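Local atomic coordinates of pectate lyase (Bacillus, PDB entry 3VMV), a protein that probably cleaves polygalacturonate by beta-elimination, as a secreted pectate lyase of polysaccharide lyase family 1 built on a parallel beta-helix. Residues A[249-254]-A[260-265]; A[3-8]-A[195-200]; A[68-71]-A[75-78]. One frame throughout, in Å; residues are numbered along the deposited sequence.

Contact 1: residues A[249-254]-A[260-265]; sequences VGSGQA and FIKGPV
Two backbone hydrogen bonds tie Lys-262 to the opposing segment. Its N-H points to Gln-253 O (N to O 2.8 Å, 159° at the hydrogen), while its own carbonyl O receives the N-H of Gly-252 at the same 2.8 Å from N, bent more, at 145°. Both residues of the pair 252/253 thus engage a single residue opposite, and the segments run in nearly opposite directions end to end. The Lys-262 N to Gln-253 O bond flanks a single bridge, in which Ala-254 and Ile-261 face each other as an antiparallel, non-hydrogen-bonded pair.

With CG anti to its own carbonyl carbon (chi1 -75°) and the chain extended beyond, Lys-262 runs its CB and CG methylenes between Gln-253 O, 3.3 Å from CB, and Ser-251 OG, 3.5 Å from CB, before its end leads off to a salt bridge with Asp-228. Ser-251 OG also accepts the N-H of Gln-253 at 3.2 Å from N, an ST turn that fixes the hydroxyl; a water is held by this OG and, weakly, by Lys-262 NZ.

Further along, the Gly-250 and Gly-263 CA atoms approach to 3.8 Å; with no side chain on either glycine the backbones meet directly. At the Val-249 end, CG1 lies 3.7 Å from Pro-264 CA.

The contact closes a hairpin-like loop between strands 245-249 and 265-266 of the beta-helix. Its chemistry implies that main-chain bonds set the pairing, that glycine allows the close backbone approach, and that the lysine's aliphatic part packs here while its charge is probably balanced by Asp-228.

Contact 2: residues A[3-8]-A[195-200]; sequences GPQGYA and TYHHNY
Thr-195, Gln-5 and His-197 bury the most surface here, and Thr-195 provides the direct bond: its OG1 accepts the N-H of Tyr-7, 2.9 Å from N and fairly straight at 160°. The hydroxyl stands beside the threonine's own backbone N (chi1 -61°), which directs it at the N-H of Tyr-7, where a 3-10 segment begins. The same oxygen comes obliquely to the Tyr-7 ring, 3.2 Å from CD2, and is also hydrogen-bonded to Tyr-302 OH. Gly-6 passes close by, its CA 3.5 Å from Thr-195 OG1 with no side chain between them.

Gln-5 meets His-197 through its aliphatic part: CB is 3.6 Å from His-197 NE2, and the two side chains cross at about a right angle. A water joins the pair by a second route, accepting from Gln-5 N at 2.8 Å and lying in plane at the edge of the imidazole, 2.8 Å from NE2. At another point of that edge His-197 ND1 meets His-198 ND1 at 2.8 Å, nearly straight at 176°. Both ring nitrogens of His-197 are therefore engaged, which fixes its plane; His-198 in turn stacks on Trp-169 and bonds through NE2 to Gln-307.

The N-terminal segment is thus laid against strand 192-197 and adjoining strand 165-175, where Thr-166 OG1 bonds to Gln-5 O and Ala-8 N. Because the bonds linking the segments use backbone N-H groups of 3-8, directly or through water, the chemistry implies that threonine and histidine side chains position the main chain of the terminus against the wall of the beta-helix, in a buried contact.

Contact 3: residues A[68-71]-A[75-78]; sequences VKNH and AHEI
The amide of Asn-70 is gripped at both ends. Its ND2 donates across the contact to Glu-77 O, at 3.0 Å and 151° at the hydrogen, and its OD1 accepts the backbone N-H of Arg-72, two residues on, an Asx turn. The ND2 bond reaches the Glu-77 carbonyl from above its plane, 38° out of it. Placing CG anti to the backbone N (chi1 -169°) carries the amide across to the 76-77 backbone, where Asn-70 CG also rests 3.6 Å from His-76 CB.

A water provides a second link: it accepts from Asn-70 N and donates to His-76 O, 2.8 Å from each. The side chain directly, and the main chain through water, thus hold the consecutive carbonyls of Glu-77 and His-76.

Ile-78 supplies the apolar side. Its CG2 lies 3.7 Å from Val-68 O and 4.2 Å from Val-68 CG1, the two side chains crossing at about a right angle, while its extended arm brings CD1 to 3.7 Å from Lys-69 O.

The contact closes the short loop between strands 66-68 and 78-85. Both strand ends are anchored on strand 97-103, Val-68 by backbone bonds to Arg-98 and Ser-100, Ile-78 by bonds to Asn-101 and His-103. From helix 28-40, Ile-35 and Arg-38 pack on Ile-78, and Ser-39 touches Asn-70, so the turn sits between that helix and the parallel strands.

The three contacts are spread over the beta-helix and none touches another. Contacts 1 and 3 lie on opposite sides of the chain's centre, their own centres about 40 Å apart; each closes a local loop between successive strands. Contact 2 differs: it joins the N-terminus to a strand 187 residues further on, and contact 3 is nested within that long loop, while contact 1 follows in series. The centre of contact 2 is about 10 Å from that of the chain and about 25 Å from those of contacts 1 and 3. Nearest atoms of contacts 1 and 2 are about 10 Å apart. Nearest atoms of contacts 2 and 3 are about 14 Å apart.

Contact 1: residues A[249-254]-A[260-265]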
loop_
_atom_site.group_PDB
_atom_site.type_symbol
_atom_site.label_atom_id
_atom_site.label_comp_id
_atom_site.label_asym_id
_atom_site.label_seq_id
_atom_site.Cartn_x
_atom_site.Cartn_y
_atom_site.Cartn_z
ATOM N N VAL A 249 9.935 5.875 16.476
ATOM C CA VAL A 249 10.224 5.581 15.069
ATOM C C VAL A 249 11.653 5.889 14.680
ATOM O O VAL A 249 12.086 7.042 14.688
ATOM C CB VAL A 249 9.310 6.405 14.173
ATOM C CG1 VAL A 249 9.646 6.253 12.661
ATOM C CG2 VAL A 249 7.855 5.978 14.391
ATOM N N GLY A 250 12.391 4.841 14.331
ATOM C CA GLY A 250 13.745 4.999 13.842
ATOM C C GLY A 250 14.775 4.787 14.912
ATOM O O GLY A 250 14.559 5.164 16.069
ATOM N N SER A 251 15.930 4.225 14.537
ATOM C CA SER A 251 16.954 3.936 15.563
ATOM C C SER A 251 17.799 5.117 16.040
ATOM O O SER A 251 18.411 5.029 17.101
ATOM C CB SER A 251 17.902 2.829 15.078
ATOM O OG SER A 251 18.824 3.372 14.124
ATOM N N GLY A 252 17.837 6.201 15.261
ATOM C CA GLY A 252 18.673 7.342 15.582
ATOM C C GLY A 252 20.140 7.170 15.205
ATOM O O GLY A 252 20.926 8.096 15.319
ATOM N N GLN A 253 20.506 5.993 14.707
ATOM C CA GLN A 253 21.904 5.751 14.336
ATOM C C GLN A 253 22.143 6.272 12.929
ATOM O O GLN A 253 21.208 6.331 12.138
ATOM C CB GLN A 253 22.215 4.258 14.416
ATOM C CG GLN A 253 22.195 3.727 15.853
ATOM C CD GLN A 253 23.155 4.484 16.767
ATOM O OE1 GLN A 253 24.376 4.299 16.703
ATOM N NE2 GLN A 253 22.606 5.352 17.615
ATOM N N ALA A 254 23.378 6.656 12.596
ATOM C CA ALA A 254 23.648 7.099 11.229
ATOM C C ALA A 254 23.644 5.919 10.269
ATOM O O ALA A 254 24.270 4.891 10.535
ATOM C CB ALA A 254 24.989 7.844 11.165
ATOM N N PHE A 260 22.760 9.321 6.904
ATOM C CA PHE A 260 21.591 10.034 7.400
ATOM C C PHE A 260 21.131 9.430 8.740
ATOM O O PHE A 260 21.135 8.201 8.926
ATOM C CB PHE A 260 20.466 9.949 6.350
ATOM C CG PHE A 260 19.493 11.102 6.378
ATOM C CD1 PHE A 260 19.544 12.084 5.397
ATOM C CD2 PHE A 260 18.495 11.177 7.347
ATOM C CE1 PHE A 260 18.659 13.152 5.405
ATOM C CE2 PHE A 260 17.609 12.263 7.373
ATOM C CZ PHE A 260 17.706 13.262 6.398
ATOM N N ILE A 261 20.720 10.271 9.673
ATOM C CA ILE A 261 20.189 9.766 10.938
ATOM C C ILE A 261 18.928 8.935 10.722
ATOM O O ILE A 261 17.966 9.428 10.166
ATOM C CB ILE A 261 19.867 10.950 11.895
ATOM C CG1 ILE A 261 21.169 11.648 12.288
ATOM C CG2 ILE A 261 19.076 10.467 13.118
ATOM C CD1 ILE A 261 20.947 12.925 13.067
ATOM N N LYS A 262 18.940 7.685 11.194
ATOM C CA LYS A 262 17.803 6.784 10.972
ATOM C C LYS A 262 16.595 7.200 11.799
ATOM O O LYS A 262 16.679 7.302 13.012
ATOM C CB LYS A 262 18.199 5.351 11.300
ATOM C CG LYS A 262 19.086 4.729 10.231
ATOM C CD LYS A 262 19.590 3.380 10.699
ATOM C CE LYS A 262 20.096 2.522 9.572
ATOM N NZ LYS A 262 20.406 1.194 10.218
ATOM N N GLY A 263 15.488 7.476 11.124
ATOM C CA GLY A 263 14.371 8.133 11.789
ATOM C C GLY A 263 13.134 8.081 10.921
ATOM O O GLY A 263 12.952 7.186 10.102
ATOM N N PRO A 264 12.248 9.066 11.085
ATOM C CA PRO A 264 10.923 9.007 10.465
ATOM C C PRO A 264 10.923 9.313 8.960
ATOM O O PRO A 264 10.021 8.868 8.246
ATOM C CB PRO A 264 10.124 10.062 11.254
ATOM C CG PRO A 264 11.184 11.052 11.711
ATOM C CD PRO A 264 12.423 10.231 11.968
ATOM N N VAL A 265 11.898 10.091 8.527
ATOM C CA VAL A 265 12.056 10.421 7.118
ATOM C C VAL A 265 13.516 10.724 6.838
ATOM O O VAL A 265 14.230 11.191 7.725
ATOM C CB VAL A 265 11.113 11.616 6.730
ATOM C CG1 VAL A 265 11.465 12.869 7.475
ATOM C CG2 VAL A 265 11.083 11.840 5.199
HETATM O O HOH W 1 20.246 1.136 13.519
#

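Contact 2: residues A[3-8]-A[195-200]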
loop_
_atom_site.group_PDB
_atom_site.type_symbol
_atom_site.label_atom_id
_atom_site.label_comp_id
_atom_site.label_asym_id
_atom_site.label_seq_id
_atom_site.Cartn_x
_atom_site.Cartn_y
_atom_site.Cartn_z
ATOM N N GLY A 3 -16.103 7.506 -2.172
ATOM C CA GLY A 3 -14.841 7.147 -2.808
ATOM C C GLY A 3 -13.592 7.604 -2.080
ATOM O O GLY A 3 -13.643 8.143 -0.958
ATOM N N PRO A 4 -12.439 7.376 -2.707
ATOM C CA PRO A 4 -11.174 7.682 -2.017
ATOM C C PRO A 4 -10.848 9.167 -1.974
ATOM O O PRO A 4 -11.269 9.940 -2.874
ATOM C CB PRO A 4 -10.120 6.982 -2.875
ATOM C CG PRO A 4 -10.748 7.012 -4.277
ATOM C CD PRO A 4 -12.222 6.774 -4.035
ATOM N N GLN A 5 -10.129 9.548 -0.919
ATOM C CA GLN A 5 -9.406 10.809 -0.908
ATOM C C GLN A 5 -8.138 10.696 -1.730
ATOM O O GLN A 5 -7.631 9.597 -1.946
ATOM C CB GLN A 5 -8.992 11.231 0.514
ATOM C CG GLN A 5 -10.137 11.694 1.420
ATOM C CD GLN A 5 -9.670 12.752 2.440
ATOM O OE1 GLN A 5 -9.392 12.448 3.608
ATOM N NE2 GLN A 5 -9.587 13.989 1.998
ATOM N N GLY A 6 -7.598 11.833 -2.177
ATOM C CA GLY A 6 -6.245 11.827 -2.703
ATOM C C GLY A 6 -6.122 11.350 -4.139
ATOM O O GLY A 6 -7.022 11.495 -4.953
ATOM N N TYR A 7 -4.970 10.782 -4.453
ATOM C CA TYR A 7 -4.653 10.581 -5.855
ATOM C C TYR A 7 -5.596 9.605 -6.597
ATOM O O TYR A 7 -5.838 9.796 -7.788
ATOM C CB TYR A 7 -3.213 10.122 -5.984
ATOM C CG TYR A 7 -2.197 11.240 -5.965
ATOM C CD1 TYR A 7 -2.155 12.188 -6.988
ATOM C CD2 TYR A 7 -1.232 11.306 -4.955
ATOM C CE1 TYR A 7 -1.168 13.193 -6.982
ATOM C CE2 TYR A 7 -0.229 12.246 -4.970
ATOM C CZ TYR A 7 -0.215 13.203 -5.980
ATOM O OH TYR A 7 0.774 14.165 -5.984
ATOM N N ALA A 8 -6.160 8.588 -5.930
ATOM C CA ALA A 8 -7.077 7.687 -6.630
ATOM C C ALA A 8 -8.380 8.404 -7.051
ATOM O O ALA A 8 -9.127 7.885 -7.854
ATOM C CB ALA A 8 -7.357 6.422 -5.786
ATOM N N THR A 195 -1.135 8.408 -2.513
ATOM C CA THR A 195 -1.535 8.989 -1.231
ATOM C C THR A 195 -1.609 7.874 -0.201
ATOM O O THR A 195 -2.252 6.840 -0.454
ATOM C CB THR A 195 -2.960 9.565 -1.385
ATOM O OG1 THR A 195 -2.948 10.585 -2.383
ATOM C CG2 THR A 195 -3.483 10.150 -0.048
ATOM N N TYR A 196 -1.068 8.129 0.985
ATOM C CA TYR A 196 -1.278 7.269 2.134
ATOM C C TYR A 196 -1.903 8.110 3.235
ATOM O O TYR A 196 -1.319 9.107 3.645
ATOM C CB TYR A 196 0.048 6.734 2.669
ATOM C CG TYR A 196 0.862 5.900 1.716
ATOM C CD1 TYR A 196 0.802 4.521 1.744
ATOM C CD2 TYR A 196 1.715 6.493 0.800
ATOM C CE1 TYR A 196 1.585 3.764 0.854
ATOM C CE2 TYR A 196 2.493 5.723 -0.088
ATOM C CZ TYR A 196 2.409 4.359 -0.023
ATOM O OH TYR A 196 3.179 3.625 -0.924
ATOM N N HIS A 197 -3.065 7.707 3.729
ATOM C CA HIS A 197 -3.651 8.438 4.851
ATOM C C HIS A 197 -4.404 7.552 5.800
ATOM O O HIS A 197 -4.996 6.535 5.430
ATOM C CB HIS A 197 -4.524 9.640 4.343
ATOM C CG HIS A 197 -5.854 9.255 3.784
ATOM N ND1 HIS A 197 -6.994 9.178 4.564
ATOM C CD2 HIS A 197 -6.238 8.929 2.525
ATOM C CE1 HIS A 197 -8.019 8.827 3.796
ATOM N NE2 HIS A 197 -7.581 8.663 2.556
ATOM N N HIS A 198 -4.353 7.926 7.077
ATOM C CA HIS A 198 -5.079 7.207 8.129
ATOM C C HIS A 198 -4.722 5.747 8.258
ATOM O O HIS A 198 -5.543 4.944 8.646
ATOM C CB HIS A 198 -6.591 7.421 7.998
ATOM C CG HIS A 198 -7.011 8.824 8.304
ATOM N ND1 HIS A 198 -7.126 9.800 7.332
ATOM C CD2 HIS A 198 -7.263 9.431 9.487
ATOM C CE1 HIS A 198 -7.494 10.936 7.906
ATOM N NE2 HIS A 198 -7.596 10.735 9.209
ATOM N N ASN A 199 -3.478 5.411 7.947
ATOM C CA ASN A 199 -3.024 4.045 8.215
ATOM C C ASN A 199 -2.328 3.954 9.557
ATOM O O ASN A 199 -1.765 4.942 10.059
ATOM C CB ASN A 199 -2.014 3.589 7.141
ATOM C CG ASN A 199 -2.591 3.646 5.731
ATOM O OD1 ASN A 199 -3.395 2.809 5.331
ATOM N ND2 ASN A 199 -2.205 4.699 4.967
ATOM N N TYR A 200 -2.294 2.737 10.077
ATOM C CA TYR A 200 -1.508 2.398 11.247
ATOM C C TYR A 200 -0.307 1.589 10.770
ATOM O O TYR A 200 -0.497 0.540 10.112
ATOM C CB TYR A 200 -2.360 1.493 12.117
ATOM C CG TYR A 200 -1.833 1.120 13.480
ATOM C CD1 TYR A 200 -1.261 2.069 14.338
ATOM C CD2 TYR A 200 -1.964 -0.185 13.952
ATOM C CE1 TYR A 200 -0.835 1.712 15.608
ATOM C CE2 TYR A 200 -1.524 -0.524 15.219
ATOM C CZ TYR A 200 -0.998 0.413 16.036
ATOM O OH TYR A 200 -0.568 0.095 17.327
HETATM O O HOH W 2 -9.556 7.520 0.972
#

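Contact 3: residues A[68-71]-A[75-78]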
loop_
_atom_site.group_PDB
_atom_site.type_symbol
_atom_site.label_atom_id
_atom_site.label_comp_id
_atom_site.label_asym_id
_atom_site.label_seq_id
_atom_site.Cartn_x
_atom_site.Cartn_y
_atom_site.Cartn_z
ATOM N N VAL A 68 -5.006 -10.510 -10.647
ATOM C CA VAL A 68 -5.915 -9.497 -11.234
ATOM C C VAL A 68 -5.274 -8.950 -12.496
ATOM O O VAL A 68 -4.600 -7.918 -12.501
ATOM C CB VAL A 68 -6.300 -8.396 -10.219
ATOM C CG1 VAL A 68 -7.342 -7.449 -10.849
ATOM C CG2 VAL A 68 -6.834 -9.034 -8.939
ATOM N N LYS A 69 -5.433 -9.722 -13.577
ATOM C CA LYS A 69 -4.747 -9.523 -14.837
ATOM C C LYS A 69 -5.683 -10.051 -15.894
ATOM O O LYS A 69 -6.375 -11.048 -15.691
ATOM C CB LYS A 69 -3.451 -10.352 -14.871
ATOM C CG LYS A 69 -2.592 -10.067 -16.088
ATOM C CD LYS A 69 -1.407 -11.037 -16.168
ATOM C CE LYS A 69 -0.382 -10.714 -15.070
ATOM N NZ LYS A 69 0.898 -11.403 -15.378
ATOM N N ASN A 70 -5.679 -9.383 -17.034
ATOM C CA ASN A 70 -6.460 -9.843 -18.153
ATOM C C ASN A 70 -5.994 -11.236 -18.541
ATOM O O ASN A 70 -4.804 -11.540 -18.487
ATOM C CB ASN A 70 -6.227 -8.885 -19.330
ATOM C CG ASN A 70 -7.211 -9.131 -20.465
ATOM O OD1 ASN A 70 -7.094 -10.096 -21.204
ATOM N ND2 ASN A 70 -8.189 -8.254 -20.584
ATOM N N HIS A 71 -6.920 -12.086 -18.954
ATOM C CA HIS A 71 -6.522 -13.399 -19.459
ATOM C C HIS A 71 -5.637 -13.233 -20.730
ATOM O O HIS A 71 -4.851 -14.104 -21.050
ATOM C CB HIS A 71 -7.769 -14.299 -19.691
ATOM C CG HIS A 71 -8.399 -14.098 -21.021
ATOM N ND1 HIS A 71 -9.232 -13.040 -21.290
ATOM C CD2 HIS A 71 -8.307 -14.808 -22.175
ATOM C CE1 HIS A 71 -9.617 -13.093 -22.550
ATOM N NE2 HIS A 71 -9.067 -14.157 -23.108
ATOM N N ALA A 75 -0.469 -6.885 -21.545
ATOM C CA ALA A 75 -0.620 -5.836 -22.557
ATOM C C ALA A 75 -2.048 -5.306 -22.659
ATOM O O ALA A 75 -2.268 -4.191 -23.150
ATOM C CB ALA A 75 -0.101 -6.313 -23.937
ATOM N N HIS A 76 -3.002 -6.072 -22.118
ATOM C CA HIS A 76 -4.416 -5.725 -22.176
ATOM C C HIS A 76 -4.822 -5.313 -20.786
ATOM O O HIS A 76 -4.311 -5.863 -19.817
ATOM C CB HIS A 76 -5.248 -6.937 -22.583
ATOM C CG HIS A 76 -5.105 -7.304 -24.024
ATOM N ND1 HIS A 76 -4.071 -8.085 -24.489
ATOM C CD2 HIS A 76 -5.854 -6.983 -25.107
ATOM C CE1 HIS A 76 -4.193 -8.241 -25.796
ATOM N NE2 HIS A 76 -5.265 -7.581 -26.195
ATOM N N GLU A 77 -5.708 -4.337 -20.701
ATOM C CA GLU A 77 -6.175 -3.863 -19.414
ATOM C C GLU A 77 -7.217 -4.789 -18.794
ATOM O O GLU A 77 -7.956 -5.500 -19.505
ATOM C CB GLU A 77 -6.719 -2.431 -19.540
ATOM C CG GLU A 77 -5.662 -1.464 -20.139
ATOM C CD GLU A 77 -6.100 0.002 -20.203
ATOM O OE1 GLU A 77 -7.290 0.327 -20.013
ATOM O OE2 GLU A 77 -5.230 0.854 -20.437
ATOM N N ILE A 78 -7.245 -4.813 -17.465
ATOM C CA ILE A 78 -8.380 -5.369 -16.745
ATOM C C ILE A 78 -8.958 -4.241 -15.900
ATOM O O ILE A 78 -8.215 -3.442 -15.344
ATOM C CB ILE A 78 -7.983 -6.605 -15.887
ATOM C CG1 ILE A 78 -9.239 -7.217 -15.253
ATOM C CG2 ILE A 78 -6.868 -6.252 -14.841
ATOM C CD1 ILE A 78 -8.920 -8.557 -14.586
HETATM O O HOH W 3 -4.058 -7.113 -17.324
#